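Local coordinates for glycerol uptake operon antiterminator regulatory protein (Listeria monocytogenes str. 4b, PDB 3KTS) that probably regulates the glycerol uptake operon by antitermination in response to glycerol 3-phosphate, using a TIM-barrel domain, at residues M33-T38 against K55-H60; I81-I86 against H100-I105. All blocks are in the same frame, centred on the assembly; numbering follows the deposited sequence.

Interaction 1: M33-T38 against K55-H60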
ATOM      1  N   MET A  33       2.885  -2.733  -7.982  1.00 79.86           N
ATOM      2  CA  MET A  33       1.512  -3.219  -7.856  1.00 83.68           C
ATOM      3  C   MET A  33       1.148  -3.503  -6.395  1.00 83.49           C
ATOM      4  O   MET A  33       2.029  -3.644  -5.539  1.00 84.90           O
ATOM      5  CB  MET A  33       1.297  -4.472  -8.707  1.00 80.15           C
ATOM      6  CG  MET A  33       1.867  -5.750  -8.104  1.00 84.01           C
ATOM      7  SD  MET A  33       0.868  -7.188  -8.530  1.00 93.94           S
ATOM      8  CE  MET A  33       1.484  -7.559 -10.171  1.00112.24           C
ATOM      9  N   VAL A  34      -0.149  -3.584  -6.118  1.00 74.90           N
ATOM     10  CA  VAL A  34      -0.629  -3.907  -4.780  1.00 77.02           C
ATOM     11  C   VAL A  34      -1.484  -5.169  -4.789  1.00 76.92           C
ATOM     12  O   VAL A  34      -2.384  -5.315  -5.616  1.00 77.51           O
ATOM     13  CB  VAL A  34      -1.447  -2.749  -4.179  1.00 75.97           C
ATOM     14  CG1 VAL A  34      -2.184  -3.211  -2.931  1.00 73.44           C
ATOM     15  CG2 VAL A  34      -0.540  -1.568  -3.863  1.00 84.07           C
ATOM     16  N   MET A  35      -1.197  -6.080  -3.864  1.00 74.85           N
ATOM     17  CA  MET A  35      -1.928  -7.338  -3.774  1.00 81.68           C
ATOM     18  C   MET A  35      -2.788  -7.388  -2.516  1.00 77.75           C
ATOM     19  O   MET A  35      -2.272  -7.372  -1.399  1.00 83.64           O
ATOM     20  CB  MET A  35      -0.960  -8.523  -3.798  1.00 85.52           C
ATOM     21  CG  MET A  35      -1.364  -9.635  -4.751  1.00 81.52           C
ATOM     22  SD  MET A  35      -0.140 -10.957  -4.836  1.00 89.56           S
ATOM     23  CE  MET A  35       0.963 -10.317  -6.094  1.00 89.50           C
ATOM     24  N   LEU A  36      -4.102  -7.448  -2.706  1.00 67.23           N
ATOM     25  CA  LEU A  36      -5.045  -7.076  -1.658  1.00 73.09           C
ATOM     26  C   LEU A  36      -5.454  -8.289  -0.828  1.00 70.33           C
ATOM     27  O   LEU A  36      -5.044  -8.432   0.324  1.00 82.01           O
ATOM     28  CB  LEU A  36      -6.283  -6.410  -2.262  1.00 73.99           C
ATOM     29  CG  LEU A  36      -6.237  -4.888  -2.397  1.00 83.21           C
ATOM     30  CD1 LEU A  36      -7.257  -4.407  -3.417  1.00 94.31           C
ATOM     31  CD2 LEU A  36      -6.465  -4.220  -1.049  1.00 79.48           C
ATOM     32  N   GLU A  37      -6.263  -9.160  -1.423  1.00 73.10           N
ATOM     33  CA  GLU A  37      -6.611 -10.431  -0.798  1.00 80.64           C
ATOM     34  C   GLU A  37      -5.830 -11.583  -1.421  1.00 74.82           C
ATOM     35  O   GLU A  37      -5.715 -11.678  -2.643  1.00 85.10           O
ATOM     36  CB  GLU A  37      -8.114 -10.690  -0.916  1.00 74.03           C
ATOM     37  CG  GLU A  37      -8.604 -11.877  -0.102  1.00 94.32           C
ATOM     38  CD  GLU A  37     -10.016 -12.293  -0.470  1.00 94.52           C
ATOM     39  OE1 GLU A  37     -10.547 -13.227   0.167  1.00 86.74           O
ATOM     40  OE2 GLU A  37     -10.593 -11.686  -1.396  1.00116.81           O
ATOM     41  N   THR A  38      -5.297 -12.455  -0.573  1.00 77.25           N
ATOM     42  CA  THR A  38      -4.445 -13.547  -1.031  1.00 80.09           C
ATOM     43  C   THR A  38      -4.694 -14.816  -0.224  1.00 84.49           C
ATOM     44  O   THR A  38      -5.425 -14.799   0.768  1.00 89.19           O
ATOM     45  CB  THR A  38      -2.953 -13.176  -0.939  1.00 78.36           C
ATOM     46  OG1 THR A  38      -2.672 -12.631   0.355  1.00 74.05           O
ATOM     47  CG2 THR A  38      -2.592 -12.153  -2.005  1.00 79.41           C
ATOM     48  N   LYS A  55       7.426  -6.717 -12.184  1.00 96.55           N
ATOM     49  CA  LYS A  55       6.540  -5.948 -11.316  1.00 90.35           C
ATOM     50  C   LYS A  55       6.948  -6.100  -9.863  1.00 92.12           C
ATOM     51  O   LYS A  55       7.139  -7.216  -9.376  1.00 95.63           O
ATOM     52  CB  LYS A  55       5.071  -6.369 -11.495  1.00 90.01           C
ATOM     53  CG  LYS A  55       4.517  -6.225 -12.911  1.00 83.77           C
ATOM     54  CD  LYS A  55       4.713  -4.817 -13.429  1.00 88.59           C
ATOM     55  CE  LYS A  55       4.534  -4.738 -14.924  1.00 94.71           C
ATOM     56  NZ  LYS A  55       3.094  -4.730 -15.282  1.00 94.76           N
ATOM     57  N   LYS A  56       7.083  -4.970  -9.177  1.00 88.95           N
ATOM     58  CA  LYS A  56       7.395  -4.968  -7.754  1.00 89.72           C
ATOM     59  C   LYS A  56       6.111  -5.003  -6.909  1.00 84.48           C
ATOM     60  O   LYS A  56       5.152  -4.289  -7.194  1.00 79.15           O
ATOM     61  CB  LYS A  56       8.280  -3.773  -7.409  1.00 87.60           C
ATOM     62  CG  LYS A  56       9.735  -3.941  -7.843  1.00 99.52           C
ATOM     63  CD  LYS A  56      10.510  -2.635  -7.745  1.00110.79           C
ATOM     64  CE  LYS A  56      12.012  -2.868  -7.716  1.00118.42           C
ATOM     65  NZ  LYS A  56      12.507  -3.136  -6.335  1.00121.87           N
ATOM     66  N   VAL A  57       6.101  -5.848  -5.880  1.00 82.83           N
ATOM     67  CA  VAL A  57       4.869  -6.146  -5.138  1.00 83.13           C
ATOM     68  C   VAL A  57       4.787  -5.501  -3.747  1.00 85.26           C
ATOM     69  O   VAL A  57       5.697  -5.638  -2.920  1.00 83.53           O
ATOM     70  CB  VAL A  57       4.620  -7.678  -5.028  1.00 78.18           C
ATOM     71  CG1 VAL A  57       3.329  -7.981  -4.268  1.00 78.39           C
ATOM     72  CG2 VAL A  57       4.549  -8.292  -6.399  1.00 78.58           C
ATOM     73  N   LEU A  58       3.687  -4.785  -3.519  1.00 80.75           N
ATOM     74  CA  LEU A  58       3.305  -4.328  -2.191  1.00 78.35           C
ATOM     75  C   LEU A  58       2.193  -5.250  -1.687  1.00 73.51           C
ATOM     76  O   LEU A  58       1.099  -5.287  -2.258  1.00 71.43           O
ATOM     77  CB  LEU A  58       2.848  -2.866  -2.238  1.00 73.42           C
ATOM     78  CG  LEU A  58       3.856  -1.892  -2.873  1.00 79.34           C
ATOM     79  CD1 LEU A  58       3.214  -0.563  -3.272  1.00 67.30           C
ATOM     80  CD2 LEU A  58       5.071  -1.670  -1.968  1.00 52.48           C
ATOM     81  N   LEU A  59       2.489  -6.009  -0.635  1.00 67.05           N
ATOM     82  CA  LEU A  59       1.573  -7.041  -0.148  1.00 73.86           C
ATOM     83  C   LEU A  59       0.846  -6.675   1.146  1.00 73.51           C
ATOM     84  O   LEU A  59       1.473  -6.335   2.150  1.00 73.35           O
ATOM     85  CB  LEU A  59       2.311  -8.379   0.026  1.00 70.24           C
ATOM     86  CG  LEU A  59       1.533  -9.522   0.696  1.00 62.95           C
ATOM     87  CD1 LEU A  59       0.326  -9.950  -0.142  1.00 85.20           C
ATOM     88  CD2 LEU A  59       2.431 -10.718   1.002  1.00 74.22           C
ATOM     89  N   HIS A  60      -0.480  -6.773   1.113  1.00 74.78           N
ATOM     90  CA  HIS A  60      -1.290  -6.600   2.310  1.00 84.19           C
ATOM     91  C   HIS A  60      -1.125  -7.754   3.286  1.00 86.85           C
ATOM     92  O   HIS A  60      -1.687  -8.835   3.091  1.00 89.41           O
ATOM     93  CB  HIS A  60      -2.755  -6.417   1.945  1.00 89.37           C
ATOM     94  CG  HIS A  60      -3.104  -5.006   1.613  1.00103.84           C
ATOM     95  ND1 HIS A  60      -3.465  -4.087   2.573  1.00111.11           N
ATOM     96  CD2 HIS A  60      -3.118  -4.346   0.432  1.00111.52           C
ATOM     97  CE1 HIS A  60      -3.696  -2.923   1.994  1.00120.20           C
ATOM     98  NE2 HIS A  60      -3.496  -3.053   0.696  1.00113.83           N
TER

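Interaction 2: I81-I86 against H100-I105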
ATOM      1  N   ILE A  81       8.591 -15.246   1.677  1.00 94.11           N
ATOM      2  CA  ILE A  81       7.727 -14.824   0.562  1.00 93.71           C
ATOM      3  C   ILE A  81       8.385 -13.706  -0.243  1.00 93.22           C
ATOM      4  O   ILE A  81       8.444 -13.778  -1.473  1.00 95.05           O
ATOM      5  CB  ILE A  81       6.260 -14.516   1.014  1.00 93.00           C
ATOM      6  CG1 ILE A  81       5.337 -15.695   0.704  1.00101.12           C
ATOM      7  CG2 ILE A  81       5.651 -13.364   0.247  1.00100.99           C
ATOM      8  CD1 ILE A  81       5.772 -17.033   1.222  1.00117.01           C
ATOM      9  N   CYS A  82       8.904 -12.711   0.478  1.00 93.48           N
ATOM     10  CA  CYS A  82       9.660 -11.577  -0.073  1.00 94.21           C
ATOM     11  C   CYS A  82       8.948 -10.751  -1.148  1.00 95.72           C
ATOM     12  O   CYS A  82       9.332 -10.804  -2.322  1.00100.08           O
ATOM     13  CB  CYS A  82      11.030 -12.036  -0.585  1.00 89.51           C
ATOM     14  SG  CYS A  82      11.885 -13.146   0.531  1.00114.09           S
ATOM     15  N   PRO A  83       7.904  -9.986  -0.760  1.00 91.49           N
ATOM     16  CA  PRO A  83       7.482  -8.947  -1.691  1.00 83.97           C
ATOM     17  C   PRO A  83       8.461  -7.788  -1.628  1.00 81.72           C
ATOM     18  O   PRO A  83       9.455  -7.859  -0.914  1.00 89.68           O
ATOM     19  CB  PRO A  83       6.116  -8.532  -1.149  1.00 87.40           C
ATOM     20  CG  PRO A  83       6.186  -8.816   0.302  1.00 91.00           C
ATOM     21  CD  PRO A  83       7.046 -10.028   0.440  1.00 87.31           C
ATOM     22  N   ASP A  84       8.192  -6.726  -2.370  1.00 82.27           N
ATOM     23  CA  ASP A  84       9.079  -5.572  -2.357  1.00 82.07           C
ATOM     24  C   ASP A  84       8.717  -4.588  -1.245  1.00 87.17           C
ATOM     25  O   ASP A  84       9.506  -3.704  -0.897  1.00 90.27           O
ATOM     26  CB  ASP A  84       9.089  -4.919  -3.732  1.00 91.57           C
ATOM     27  CG  ASP A  84       9.569  -5.877  -4.811  1.00 95.14           C
ATOM     28  OD1 ASP A  84      10.745  -5.770  -5.214  1.00 95.73           O
ATOM     29  OD2 ASP A  84       8.786  -6.755  -5.231  1.00 92.39           O
ATOM     30  N   GLY A  85       7.520  -4.769  -0.689  1.00 88.01           N
ATOM     31  CA  GLY A  85       7.047  -3.999   0.453  1.00 84.06           C
ATOM     32  C   GLY A  85       5.843  -4.660   1.088  1.00 79.10           C
ATOM     33  O   GLY A  85       5.177  -5.476   0.447  1.00 78.74           O
ATOM     34  N   ILE A  86       5.571  -4.333   2.353  1.00 75.23           N
ATOM     35  CA  ILE A  86       4.364  -4.830   3.031  1.00 74.32           C
ATOM     36  C   ILE A  86       3.456  -3.706   3.538  1.00 73.57           C
ATOM     37  O   ILE A  86       3.908  -2.605   3.872  1.00 76.56           O
ATOM     38  CB  ILE A  86       4.649  -5.844   4.191  1.00 70.76           C
ATOM     39  CG1 ILE A  86       5.094  -5.128   5.470  1.00 89.60           C
ATOM     40  CG2 ILE A  86       5.649  -6.918   3.769  1.00 72.07           C
ATOM     41  CD1 ILE A  86       4.525  -5.735   6.741  1.00107.68           C
ATOM     42  N   HIS A 100      13.625  -6.149   9.156  1.00 72.87           N
ATOM     43  CA  HIS A 100      14.038  -6.921   7.990  1.00 72.90           C
ATOM     44  C   HIS A 100      14.350  -6.031   6.803  1.00 78.90           C
ATOM     45  O   HIS A 100      14.483  -6.528   5.680  1.00 88.64           O
ATOM     46  CB  HIS A 100      12.942  -7.900   7.579  1.00 74.45           C
ATOM     47  CG  HIS A 100      12.718  -9.007   8.557  1.00 72.73           C
ATOM     48  ND1 HIS A 100      13.372 -10.216   8.474  1.00 88.65           N
ATOM     49  CD2 HIS A 100      11.904  -9.091   9.634  1.00 79.28           C
ATOM     50  CE1 HIS A 100      12.973 -11.000   9.460  1.00 81.83           C
ATOM     51  NE2 HIS A 100      12.082 -10.342  10.178  1.00 95.65           N
ATOM     52  N   LYS A 101      14.450  -4.723   7.057  1.00 77.80           N
ATOM     53  CA  LYS A 101      14.718  -3.704   6.036  1.00 81.58           C
ATOM     54  C   LYS A 101      13.720  -3.775   4.874  1.00 84.96           C
ATOM     55  O   LYS A 101      14.102  -3.689   3.705  1.00 92.81           O
ATOM     56  CB  LYS A 101      16.177  -3.763   5.551  1.00 81.61           C
ATOM     57  CG  LYS A 101      17.215  -3.724   6.673  1.00 79.80           C
ATOM     58  CD  LYS A 101      18.623  -3.567   6.120  1.00 88.94           C
ATOM     59  CE  LYS A 101      19.661  -3.596   7.237  1.00 99.87           C
ATOM     60  NZ  LYS A 101      21.054  -3.656   6.701  1.00 90.64           N
ATOM     61  N   MET A 102      12.444  -3.954   5.225  1.00 84.43           N
ATOM     62  CA  MET A 102      11.335  -3.975   4.276  1.00 81.39           C
ATOM     63  C   MET A 102      10.651  -2.628   4.212  1.00 87.09           C
ATOM     64  O   MET A 102      10.623  -1.883   5.199  1.00 92.70           O
ATOM     65  CB  MET A 102      10.295  -5.006   4.691  1.00 78.75           C
ATOM     66  CG  MET A 102      10.354  -6.281   3.923  1.00 86.93           C
ATOM     67  SD  MET A 102       9.332  -6.275   2.442  1.00 73.13           S
ATOM     68  CE  MET A 102       9.366  -8.035   2.206  1.00 68.85           C
ATOM     69  N   LEU A 103      10.089  -2.333   3.044  1.00 82.31           N
ATOM     70  CA  LEU A 103       9.300  -1.136   2.842  1.00 79.80           C
ATOM     71  C   LEU A 103       7.996  -1.335   3.604  1.00 81.72           C
ATOM     72  O   LEU A 103       7.103  -2.054   3.155  1.00 84.10           O
ATOM     73  CB  LEU A 103       9.016  -0.940   1.349  1.00 84.75           C
ATOM     74  CG  LEU A 103       8.964   0.427   0.649  1.00 79.96           C
ATOM     75  CD1 LEU A 103       7.876   0.398  -0.412  1.00 76.95           C
ATOM     76  CD2 LEU A 103       8.727   1.592   1.582  1.00 82.21           C
ATOM     77  N   ALA A 104       7.916  -0.722   4.779  1.00 83.87           N
ATOM     78  CA  ALA A 104       6.734  -0.828   5.622  1.00 77.98           C
ATOM     79  C   ALA A 104       5.824   0.383   5.444  1.00 79.46           C
ATOM     80  O   ALA A 104       6.160   1.493   5.869  1.00 84.01           O
ATOM     81  CB  ALA A 104       7.136  -0.987   7.070  1.00 75.56           C
ATOM     82  N   ILE A 105       4.680   0.167   4.801  1.00 71.82           N
ATOM     83  CA  ILE A 105       3.665   1.215   4.684  1.00 79.07           C
ATOM     84  C   ILE A 105       2.470   0.949   5.620  1.00 79.68           C
ATOM     85  O   ILE A 105       1.931  -0.156   5.654  1.00 89.62           O
ATOM     86  CB  ILE A 105       3.291   1.543   3.184  1.00 83.02           C
ATOM     87  CG1 ILE A 105       1.777   1.639   2.973  1.00 72.54           C
ATOM     88  CG2 ILE A 105       3.983   0.576   2.174  1.00 65.48           C
ATOM     89  CD1 ILE A 105       1.396   1.946   1.544  1.00 90.76           C
TER

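Interaction 1: M33-T38 against K55-H60
Met-33 N donates to Lys-56 O, 2.9 Å from N to O, and Met-33 O takes the amide of Leu-58. The Met-33 side chain, set between the backbone N and the carbonyl carbon (chi1 77°), lies alongside Val-57 and points the same way, CG against Val-57 CG2. The S-methyl end then turns across the chain of Lys-55, meeting CB, while Lys-55 NZ is held by Leu-28 O. Val-34 turns to the other face of the sheet, toward the barrel interior. There its branches divide the work: CG2 packs 3.9 Å from Leu-58 CD1, and CG1 reaches the ring edge of His-60, 3.7 Å from CD2. Leu-58 O accepts the Met-35 amide at 2.9 Å from Met-35 N, with Val-34 CA also near it. Met-35 returns to the helix-facing side with Met-33, and the bend at chi3 (-86°) swings CE over to Val-57 CG1, 3.8 Å away. Its O receives His-60 N at 3.1 Å and also lies in the plane of the imidazole, at the CD2 edge. Leu-36 runs beside that ring, CD2 3.6 Å from His-60 NE2, and its side chain also lies near an unidentified molecule that probably came from the crystallisation liquor. Thr-38 brings OG1 and CG2 to Leu-59 CD1. Four near-linear backbone bonds thus set the parallel register, while the methionines and Val-57 make the helix-facing side apolar and the imidazole lies on the inner side, close to Arg-107.

Interaction 2: I81-I86 against H100-I105
Ile-86 N gives its hydrogen to Leu-103 O across 2.9 Å, with an N-H...O angle of 153°, and Ile-86 O answers by accepting Ile-105 N at 3.0 Å in a straighter bond of 168°. The two bonds bracket Ala-104, the parallel partner of Ile-86; both side chains lie on the face that meets helix 91-99. Ile-105 CG2 comes up beside the same Ile-86 O, 3.6 Å away. Just before the pairing begins, Gly-85 brings its CA against Leu-103, whose CB also lies 3.6 Å from Asp-84 O. This is the start of a beta-alpha-beta crossover of the TIM barrel: strand 85-88 leads into helix 91-99, which a Schellman motif closes at Lys-101, its positive-phi residue, with Met-102 N bonded back to Ala-97 O. Met-102 follows directly and carries most of the side-chain contact. A bend at chi2 (-90°) lays its thioether across the incoming 81-86 chain. SD sits 3.8 Å from Gly-85 CA and 4.0 Å from Ile-86 CG2, the methionine crossing the isoleucine at about a right angle. Farther out, Met-102 CE reaches the ring of Pro-83, 3.5 Å from CD, and this side chain too is crossed at about a right angle. The methionine also touches Cys-78 of helix 71-81 and Ala-97 of helix 91-99. Asp-84 points away from strand 103-109 at its first side-chain bond; its OD2 accepts hydrogen bonds from Val-57 N and Gln-51 NE2.

Overall arrangement
From the N terminus, the chain runs through strand 12-16 and helix 20-25 into 33-38, passes through helix 43-52 and closes interaction 1 at strand 56-60. Helix 71-81 then carries it to 81-86, and after helix 91-99 interaction 2 closes at 100-105. The two loops follow in series, neither nested nor crossing, as two beta-alpha-beta units of one barrel. Their centres lie about 11 Å apart, and strands 56-60 and 85-88 are neighbours: Val-57 O meets Asp-84 N at 2.8 Å, and Leu-59 N meets Gly-85 O at 2.9 Å, both probable hydrogen bonds. With these bonds between 56-60 and 85-88, the two contacts join four consecutive strands of the barrel wall, from 32-39 through to 103-109.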